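Local coordinates for predicted protein (Acinetobacter sp. RUH2624, PDB 4MEA) that hydrolyses epoxides as a secreted Cif-type enzyme of the alpha/beta hydrolase fold, at residues P160-D163 with R164-E168; D278-V281 with K282-A286. All coordinates share one frame; numbering follows the deposited sequence.

Interaction 1. Residues P160-D163 with R164-E168; sequences PIPD and RAMFE
Asp163 bonds Ala165 through its side chain and Met166 through its backbone. Its carboxylate oxygen OD1 accepts a hydrogen bond from Ala165 N at 3.0 Å, a bent one, with 139° at the hydrogen. The amide meets OD1 from above the carboxylate plane. A chi1 of 80° makes this possible, since it sets CG between the backbone N and the carbonyl carbon and folds the carboxylate back over the following peptides. Asp163 O meanwhile receives Met166 N at 2.9 Å, a straighter bond whose donor again stands well above the carbonyl plane. An aspartate side-chain oxygen bonded to the amide two residues on makes an Asx turn, and here it coincides with the first turn of the short 3-10 segment 164-167. The segment lies in the loop that leaves strand 151-157 of the alpha/beta hydrolase sheet, ahead of the helices that probably form the lid of this epoxide hydrolase.

The apolar contacts converge on one methyl group. With CG of Met166 anti to its backbone N (chi1 -165°), the chain reaches back toward the prolines, then bends at the sulfur to present CE. That carbon lies 3.7 Å from Pro162 CA and 4.0 Å from Pro162 CG, the two side chains running alongside each other. From Pro160 the same CE is met by CG at 4.1 Å, but here the side chains cross at about a right angle.

Polar partners beyond the turn tie it to two helices. The second carboxylate oxygen of Asp163, OD2, forms a salt bridge with Arg287 of helix 279-288, while Arg164 N donates to Glu254 on helix 246-258; the same helix supplies Asn253, whose ND2 bonds Pro162 O.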
ATOM      1  N   PRO A 160       6.281 -10.156  11.292  1.00 10.63           N
ATOM      2  CA  PRO A 160       5.829  -9.827  12.643  1.00 10.09           C
ATOM      3  C   PRO A 160       4.613 -10.669  13.015  1.00 12.19           C
ATOM      4  O   PRO A 160       3.844 -11.071  12.141  1.00 12.14           O
ATOM      5  CB  PRO A 160       5.435  -8.349  12.528  1.00 10.39           C
ATOM      6  CG  PRO A 160       5.124  -8.147  11.080  1.00 15.40           C
ATOM      7  CD  PRO A 160       6.086  -9.036  10.349  1.00 13.16           C
ATOM      8  N   ILE A 161       4.479 -10.955  14.305  1.00 11.83           N
ATOM      9  CA  ILE A 161       3.249 -11.492  14.860  1.00 11.87           C
ATOM     10  C   ILE A 161       2.343 -10.279  15.047  1.00 14.82           C
ATOM     11  O   ILE A 161       2.789  -9.245  15.541  1.00 12.46           O
ATOM     12  CB  ILE A 161       3.517 -12.162  16.232  1.00 14.45           C
ATOM     13  CG1 ILE A 161       4.474 -13.348  16.068  1.00 10.87           C
ATOM     14  CG2 ILE A 161       2.212 -12.597  16.897  1.00 11.13           C
ATOM     15  CD1 ILE A 161       5.195 -13.765  17.353  1.00 11.79           C
ATOM     16  N   PRO A 162       1.077 -10.381  14.625  1.00 11.29           N
ATOM     17  CA  PRO A 162       0.162  -9.252  14.813  1.00 13.40           C
ATOM     18  C   PRO A 162       0.156  -8.711  16.244  1.00 15.56           C
ATOM     19  O   PRO A 162      -0.044  -9.452  17.201  1.00 14.44           O
ATOM     20  CB  PRO A 162      -1.201  -9.859  14.470  1.00  9.23           C
ATOM     21  CG  PRO A 162      -0.867 -10.868  13.408  1.00 10.06           C
ATOM     22  CD  PRO A 162       0.452 -11.476  13.860  1.00  6.85           C
ATOM     23  N   ASP A 163       0.399  -7.414  16.376  1.00 12.66           N
ATOM     24  CA  ASP A 163       0.254  -6.731  17.653  1.00 13.39           C
ATOM     25  C   ASP A 163       0.023  -5.256  17.351  1.00 12.94           C
ATOM     26  O   ASP A 163      -0.201  -4.896  16.192  1.00  9.19           O
ATOM     27  CB  ASP A 163       1.444  -6.991  18.611  1.00 13.16           C
ATOM     28  CG  ASP A 163       2.680  -6.137  18.300  1.00 16.04           C
ATOM     29  OD1 ASP A 163       2.801  -5.611  17.183  1.00 11.39           O
ATOM     30  OD2 ASP A 163       3.549  -6.007  19.190  1.00 12.86           O
ATOM     31  N   ARG A 164       0.053  -4.414  18.382  1.00 10.57           N
ATOM     32  CA  ARG A 164      -0.310  -3.005  18.240  1.00 11.44           C
ATOM     33  C   ARG A 164       0.591  -2.306  17.226  1.00  9.44           C
ATOM     34  O   ARG A 164       0.194  -1.315  16.604  1.00 13.21           O
ATOM     35  CB  ARG A 164      -0.211  -2.296  19.596  1.00 10.36           C
ATOM     36  CG  ARG A 164       1.213  -2.237  20.110  1.00 14.98           C
ATOM     37  CD  ARG A 164       1.320  -1.885  21.584  1.00 23.73           C
ATOM     38  NE  ARG A 164       2.726  -1.825  21.985  1.00 26.89           N
ATOM     39  CZ  ARG A 164       3.147  -1.723  23.239  1.00 35.06           C
ATOM     40  NH1 ARG A 164       2.265  -1.672  24.229  1.00 34.26           N
ATOM     41  NH2 ARG A 164       4.452  -1.681  23.501  1.00 32.83           N
ATOM     42  N   ALA A 165       1.808  -2.817  17.064  1.00  9.08           N
ATOM     43  CA  ALA A 165       2.770  -2.192  16.155  1.00 10.55           C
ATOM     44  C   ALA A 165       2.363  -2.342  14.681  1.00 14.57           C
ATOM     45  O   ALA A 165       2.844  -1.614  13.810  1.00 10.65           O
ATOM     46  CB  ALA A 165       4.173  -2.742  16.395  1.00 12.76           C
ATOM     47  N   MET A 166       1.465  -3.279  14.405  1.00 10.52           N
ATOM     48  CA  MET A 166       0.984  -3.470  13.041  1.00  9.13           C
ATOM     49  C   MET A 166       0.087  -2.297  12.633  1.00 12.01           C
ATOM     50  O   MET A 166      -0.198  -2.095  11.450  1.00 11.85           O
ATOM     51  CB  MET A 166       0.253  -4.817  12.922  1.00  8.25           C
ATOM     52  CG  MET A 166       0.014  -5.309  11.502  1.00 11.99           C
ATOM     53  SD  MET A 166      -0.547  -7.039  11.489  1.00 15.24           S
ATOM     54  CE  MET A 166       1.029  -7.907  11.499  1.00  8.34           C
ATOM     55  N   PHE A 167      -0.355  -1.522  13.625  1.00  6.72           N
ATOM     56  CA  PHE A 167      -1.101  -0.296  13.380  1.00  8.05           C
ATOM     57  C   PHE A 167      -0.145   0.881  13.187  1.00 11.77           C
ATOM     58  O   PHE A 167      -0.573   2.042  13.085  1.00  9.39           O
ATOM     59  CB  PHE A 167      -2.035   0.010  14.556  1.00  7.19           C
ATOM     60  CG  PHE A 167      -3.212  -0.920  14.658  1.00 10.99           C
ATOM     61  CD1 PHE A 167      -3.764  -1.488  13.526  1.00  7.90           C
ATOM     62  CD2 PHE A 167      -3.769  -1.220  15.893  1.00 17.66           C
ATOM     63  CE1 PHE A 167      -4.859  -2.348  13.617  1.00 17.09           C
ATOM     64  CE2 PHE A 167      -4.869  -2.074  15.995  1.00 16.40           C
ATOM     65  CZ  PHE A 167      -5.410  -2.638  14.857  1.00 14.90           C
ATOM     66  N   GLU A 168       1.150   0.582  13.147  1.00 13.29           N
ATOM     67  CA  GLU A 168       2.170   1.630  13.083  1.00  9.60           C
ATOM     68  C   GLU A 168       3.171   1.468  11.936  1.00 10.34           C
ATOM     69  O   GLU A 168       3.792   2.449  11.518  1.00 11.04           O
ATOM     70  CB  GLU A 168       2.911   1.722  14.420  1.00 14.03           C
ATOM     71  CG  GLU A 168       2.010   2.148  15.571  1.00 25.44           C
ATOM     72  CD  GLU A 168       2.634   1.893  16.930  1.00 46.06           C
ATOM     73  OE1 GLU A 168       3.751   1.332  16.979  1.00 48.39           O
ATOM     74  OE2 GLU A 168       2.003   2.249  17.950  1.00 57.10           O
TER

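Interaction 2. Residues D278-V281 with K282-A286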
ATOM      1  N   ASP A 278      14.916  -7.148  11.415  1.00 12.81           N
ATOM      2  CA  ASP A 278      14.918  -7.130  12.881  1.00 10.08           C
ATOM      3  C   ASP A 278      13.580  -6.842  13.580  1.00 15.46           C
ATOM      4  O   ASP A 278      13.525  -6.794  14.814  1.00 17.40           O
ATOM      5  CB  ASP A 278      15.985  -6.150  13.386  1.00 13.18           C
ATOM      6  CG  ASP A 278      15.728  -4.727  12.945  1.00 24.35           C
ATOM      7  OD1 ASP A 278      14.796  -4.501  12.142  1.00 25.03           O
ATOM      8  OD2 ASP A 278      16.474  -3.829  13.397  1.00 31.68           O
ATOM      9  N   VAL A 279      12.508  -6.644  12.815  1.00 11.52           N
ATOM     10  CA  VAL A 279      11.212  -6.315  13.410  1.00 11.19           C
ATOM     11  C   VAL A 279      10.710  -7.410  14.368  1.00 10.17           C
ATOM     12  O   VAL A 279      10.369  -7.131  15.511  1.00 10.60           O
ATOM     13  CB  VAL A 279      10.137  -6.035  12.337  1.00 13.09           C
ATOM     14  CG1 VAL A 279       8.758  -5.821  12.993  1.00  5.73           C
ATOM     15  CG2 VAL A 279      10.535  -4.833  11.481  1.00 13.59           C
ATOM     16  N   LEU A 280      10.671  -8.650  13.898  1.00 13.01           N
ATOM     17  CA  LEU A 280      10.211  -9.761  14.726  1.00  8.15           C
ATOM     18  C   LEU A 280      11.159 -10.010  15.899  1.00 10.24           C
ATOM     19  O   LEU A 280      10.723 -10.342  16.998  1.00 13.61           O
ATOM     20  CB  LEU A 280      10.089 -11.037  13.884  1.00 10.10           C
ATOM     21  CG  LEU A 280       9.646 -12.307  14.621  1.00 11.25           C
ATOM     22  CD1 LEU A 280       8.216 -12.164  15.117  1.00  8.80           C
ATOM     23  CD2 LEU A 280       9.783 -13.557  13.733  1.00  8.36           C
ATOM     24  N   VAL A 281      12.458  -9.862  15.660  1.00 12.55           N
ATOM     25  CA  VAL A 281      13.454 -10.099  16.705  1.00 13.58           C
ATOM     26  C   VAL A 281      13.202  -9.184  17.903  1.00 17.86           C
ATOM     27  O   VAL A 281      13.149  -9.641  19.052  1.00 16.59           O
ATOM     28  CB  VAL A 281      14.885  -9.904  16.165  1.00 15.36           C
ATOM     29  CG1 VAL A 281      15.897  -9.935  17.294  1.00 17.94           C
ATOM     30  CG2 VAL A 281      15.198 -10.966  15.118  1.00 14.01           C
ATOM     31  N   LYS A 282      13.015  -7.899  17.620  1.00 14.49           N
ATOM     32  CA  LYS A 282      12.738  -6.908  18.648  1.00 16.20           C
ATOM     33  C   LYS A 282      11.364  -7.105  19.267  1.00 15.93           C
ATOM     34  O   LYS A 282      11.189  -6.939  20.473  1.00 13.79           O
ATOM     35  CB  LYS A 282      12.840  -5.493  18.066  1.00 16.65           C
ATOM     36  CG  LYS A 282      14.229  -5.123  17.593  1.00 17.96           C
ATOM     37  CD  LYS A 282      14.249  -3.687  17.071  1.00 23.10           C
ATOM     38  CE  LYS A 282      15.620  -3.325  16.525  1.00 40.40           C
ATOM     39  NZ  LYS A 282      15.671  -1.905  16.068  1.00 52.92           N
ATOM     40  N   GLU A 283      10.387  -7.453  18.433  1.00 10.95           N
ATOM     41  CA  GLU A 283       9.014  -7.594  18.895  1.00 10.55           C
ATOM     42  C   GLU A 283       8.884  -8.704  19.926  1.00 12.59           C
ATOM     43  O   GLU A 283       8.346  -8.483  21.009  1.00 17.23           O
ATOM     44  CB  GLU A 283       8.057  -7.872  17.727  1.00 11.05           C
ATOM     45  CG  GLU A 283       6.592  -8.047  18.181  1.00  4.15           C
ATOM     46  CD  GLU A 283       5.684  -8.587  17.082  1.00 13.38           C
ATOM     47  OE1 GLU A 283       6.196  -9.205  16.130  1.00  7.46           O
ATOM     48  OE2 GLU A 283       4.452  -8.404  17.177  1.00 12.30           O
ATOM     49  N   MET A 284       9.366  -9.901  19.584  1.00 16.92           N
ATOM     50  CA  MET A 284       9.269 -11.037  20.504  1.00 18.60           C
ATOM     51  C   MET A 284      10.029 -10.788  21.812  1.00 14.24           C
ATOM     52  O   MET A 284       9.506 -11.037  22.885  1.00 13.93           O
ATOM     53  CB  MET A 284       9.734 -12.341  19.842  1.00 20.30           C
ATOM     54  CG  MET A 284       8.769 -12.881  18.791  1.00 12.34           C
ATOM     55  SD  MET A 284       9.346 -14.442  18.105  1.00 17.54           S
ATOM     56  CE  MET A 284       9.148 -15.535  19.519  1.00 18.58           C
ATOM     57  N   ARG A 285      11.257 -10.286  21.719  1.00 11.48           N
ATOM     58  CA  ARG A 285      12.023  -9.973  22.917  1.00 15.50           C
ATOM     59  C   ARG A 285      11.262  -9.003  23.826  1.00 22.86           C
ATOM     60  O   ARG A 285      11.147  -9.240  25.027  1.00 29.84           O
ATOM     61  CB  ARG A 285      13.407  -9.411  22.562  1.00 19.05           C
ATOM     62  CG  ARG A 285      14.278  -9.107  23.776  1.00 28.20           C
ATOM     63  CD  ARG A 285      15.744  -9.043  23.399  1.00 36.72           C
ATOM     64  NE  ARG A 285      15.974  -8.160  22.260  1.00 49.44           N
ATOM     65  CZ  ARG A 285      16.440  -8.561  21.079  1.00 49.63           C
ATOM     66  NH1 ARG A 285      16.739  -9.841  20.876  1.00 45.21           N
ATOM     67  NH2 ARG A 285      16.617  -7.678  20.104  1.00 49.12           N
ATOM     68  N   ALA A 286      10.727  -7.927  23.249  1.00 23.88           N
ATOM     69  CA  ALA A 286      10.080  -6.867  24.034  1.00 21.06           C
ATOM     70  C   ALA A 286       8.731  -7.264  24.624  1.00 23.96           C
ATOM     71  O   ALA A 286       8.355  -6.780  25.687  1.00 25.42           O
ATOM     72  CB  ALA A 286       9.922  -5.594  23.200  1.00 13.82           C
TER
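Different first torsions bring Asp278 and Lys282 together one turn apart: Asp278 CG lies between its backbone N and carbonyl carbon (chi1 62°), while Lys282 CG is anti to the carbonyl carbon (chi1 -64°) and the chain is extended from there to NZ. The two side chains therefore run alongside each other and point the same way, with the ammonium nitrogen NZ in a rather long salt bridge, 3.4 Å from Asp278 OD2. This pair stands at the start of helix 279-288, the helical part of a beta-alpha-beta crossover from strand 267-272 to strand 295-300 in the alpha/beta hydrolase sheet. Lower down its chain, Lys282 CG passes 3.3 Å from Asp278 O, the carbonyl that also takes the backbone bond from Lys282 N.

On the side of the helix turned to the sheet, Leu280 and Met284 are likewise parallel neighbours. Leu280 CD1 touches Met284 CG at 3.8 Å and Met284 SD at 3.9 Å, so the leucine branch lies along the thioether and not at its end. Ala269 and Phe156 of the neighbouring strands, and Ile161 of a loop, pack against both. Leu280 CD1 also comes 3.7 Å from Glu283 OE1, an oxygen whose polar partner is Ile161 N.

Regular i to i+4 bonds join the turns: Met284 N reaches Leu280 O at 3.0 Å, nearly straight at 176°. The bond from Arg285 N to Val281 O is weak, and that oxygen is also gripped by the hydroxyl of Tyr295 in the next strand. Arg285, bent at chi3, folds its guanidinium back over Val281, so that NH2 lies 3.7 Å from the methyl CG1, while Val281 O sits 3.9 Å above one face of the guanidinium plane, offset toward its rim.

Interactions 1 and 2, centres about 11 Å apart, meet at Glu283. Its OE1 lies 3.1 Å from Ile161 N, a probable hydrogen bond, while Ile161 CD1 rests 4.0 Å from Met284 CG. Glu283 OE2 stands over one face of the Asp163 carboxylate, 3.1 Å from CG, with Ala165 N on the opposite face; the salt bridge of Asp163 OD2 with Arg287 would probably ease this approach of like charges. The joint sets the loop after strand 151-157 against the helix that crosses from strand 267-272 to strand 295-300. Both leave the sheet at the C-terminal ends of strands, where alpha/beta hydrolases carry their catalytic loops, so it probably borders the active site.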